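Local atomic coordinates of enoyl-CoA hydratase/carnithine racemase (Thermus thermophilus JL-18, PDB entry 6SL9), a protein that probably isomerises CoA thioesters in phenylacetic acid catabolism, as a crotonase-family enzyme linked to the formation of oxepin-CoA. Residues A[13-18]-A[50-55]. Residues are numbered along the deposited sequence; the frame is centred on the assembly and turned at random.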
# COMPACT_ATOMS: atom_id res chain seq x y z
N GLY A 13 25.68 -2.03 22.38
CA GLY A 13 24.65 -3.03 22.06
C GLY A 13 24.39 -3.20 20.57
O GLY A 13 23.40 -3.84 20.21
N VAL A 14 25.24 -2.62 19.72
CA VAL A 14 25.03 -2.61 18.26
C VAL A 14 26.09 -3.49 17.58
O VAL A 14 27.30 -3.25 17.76
CB VAL A 14 25.04 -1.18 17.69
CG1 VAL A 14 24.82 -1.22 16.18
CG2 VAL A 14 24.01 -0.32 18.37
N LEU A 15 25.64 -4.40 16.74
CA LEU A 15 26.55 -5.09 15.82
C LEU A 15 26.54 -4.31 14.49
O LEU A 15 25.52 -4.28 13.84
CB LEU A 15 26.16 -6.56 15.65
CG LEU A 15 27.01 -7.34 14.67
CD1 LEU A 15 28.44 -7.47 15.13
CD2 LEU A 15 26.44 -8.73 14.46
N VAL A 16 27.70 -3.80 14.11
CA VAL A 16 27.89 -3.06 12.87
C VAL A 16 28.47 -4.01 11.83
O VAL A 16 29.57 -4.57 12.04
CB VAL A 16 28.79 -1.84 13.09
CG1 VAL A 16 28.86 -1.07 11.77
CG2 VAL A 16 28.31 -0.92 14.18
N LEU A 17 27.72 -4.17 10.77
CA LEU A 17 28.09 -5.01 9.61
C LEU A 17 28.40 -4.13 8.41
O LEU A 17 27.58 -3.29 8.07
CB LEU A 17 26.96 -5.97 9.27
CG LEU A 17 26.54 -6.91 10.41
CD1 LEU A 17 25.43 -7.86 9.97
CD2 LEU A 17 27.73 -7.68 11.00
N THR A 18 29.54 -4.36 7.78
CA THR A 18 29.97 -3.55 6.64
C THR A 18 30.25 -4.47 5.47
O THR A 18 31.17 -5.31 5.55
CB THR A 18 31.15 -2.66 7.00
OG1 THR A 18 30.88 -1.91 8.17
CG2 THR A 18 31.49 -1.74 5.84
N ARG A 50 21.67 -5.85 20.79
CA ARG A 50 20.24 -5.51 20.80
C ARG A 50 19.81 -4.82 19.52
O ARG A 50 18.61 -4.64 19.31
CB ARG A 50 19.89 -4.65 22.01
CG ARG A 50 20.17 -5.27 23.35
CD ARG A 50 18.99 -5.74 24.14
NE ARG A 50 18.04 -4.70 24.47
CZ ARG A 50 18.12 -3.85 25.47
NH1 ARG A 50 19.12 -3.84 26.33
NH2 ARG A 50 17.15 -2.98 25.60
N ALA A 51 20.73 -4.46 18.65
CA ALA A 51 20.40 -3.84 17.36
C ALA A 51 21.53 -4.11 16.38
O ALA A 51 22.67 -4.35 16.82
CB ALA A 51 20.20 -2.35 17.51
N LEU A 52 21.24 -4.07 15.10
CA LEU A 52 22.25 -4.23 14.04
C LEU A 52 22.22 -2.99 13.15
O LEU A 52 21.18 -2.33 13.01
CB LEU A 52 21.95 -5.49 13.24
CG LEU A 52 22.28 -6.83 13.91
CD1 LEU A 52 21.21 -7.21 14.91
CD2 LEU A 52 22.42 -7.92 12.89
N LEU A 53 23.40 -2.71 12.57
CA LEU A 53 23.57 -1.59 11.63
C LEU A 53 24.30 -2.18 10.41
O LEU A 53 25.38 -2.75 10.59
CB LEU A 53 24.39 -0.48 12.25
CG LEU A 53 24.77 0.72 11.37
CD1 LEU A 53 23.60 1.37 10.71
CD2 LEU A 53 25.55 1.72 12.24
N LEU A 54 23.78 -1.98 9.20
CA LEU A 54 24.38 -2.48 7.96
C LEU A 54 24.72 -1.29 7.08
O LEU A 54 23.87 -0.43 6.83
CB LEU A 54 23.35 -3.41 7.28
CG LEU A 54 23.80 -3.97 5.91
CD1 LEU A 54 25.03 -4.87 6.05
CD2 LEU A 54 22.64 -4.75 5.31
N THR A 55 25.94 -1.31 6.56
CA THR A 55 26.43 -0.27 5.65
C THR A 55 27.42 -0.89 4.66
O THR A 55 27.72 -2.08 4.76
CB THR A 55 27.01 0.89 6.46
OG1 THR A 55 27.06 2.04 5.60
CG2 THR A 55 28.37 0.61 7.06
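Leu17 touches two leucines of the neighbouring parallel strand, Leu52 through its CD1 and Leu54 through its CB. Its CG lies beside the backbone N, opposite the carbonyl carbon (chi1 -58°). This carries CD1 toward the earlier residue of the partner strand, where it meets CD2 of Leu52 at 4.2 Å, the two side chains running at a slant to each other. CB of Leu17 lies 3.9 Å from CD1 of Leu54. That methyl also reaches the carbonyl oxygen of Leu17. Leu15 adds to the same face, with its CB against CG of Leu52. Helix 30-45 packs on this side through Ala39 and Leu40. It is the crossover helix of the beta-alpha-beta unit that links strands 14-19 and 51-56 in the crotonase fold. Val14, Ala51, Val16, Leu53, Thr18 and Thr55 point to the opposite face. Helix 186-197 packs there on Val14, Leu53 and Thr55. CG1 of Val14 touches CB of Leu53 at 4.0 Å. Thr18 and Thr55 lie side by side and point the same way, with Thr18 OG1 3.7 Å from Thr55 CG2. The hydroxyl of Thr55 is hydrogen-bonded to the carbonyl of Ala101. Between the faces, the backbones form a regular parallel ladder. Leu17 N reaches Leu53 O at 2.7 Å, nearly straight at 176°. At its start, Gly13 O accepts from both Arg50 N (2.7 Å) and Ala51 N (3.2 Å). The Arg50 side chain leads away; its NH2 is hydrogen-bonded to Gly200 O and its NE to Thr202 OG1.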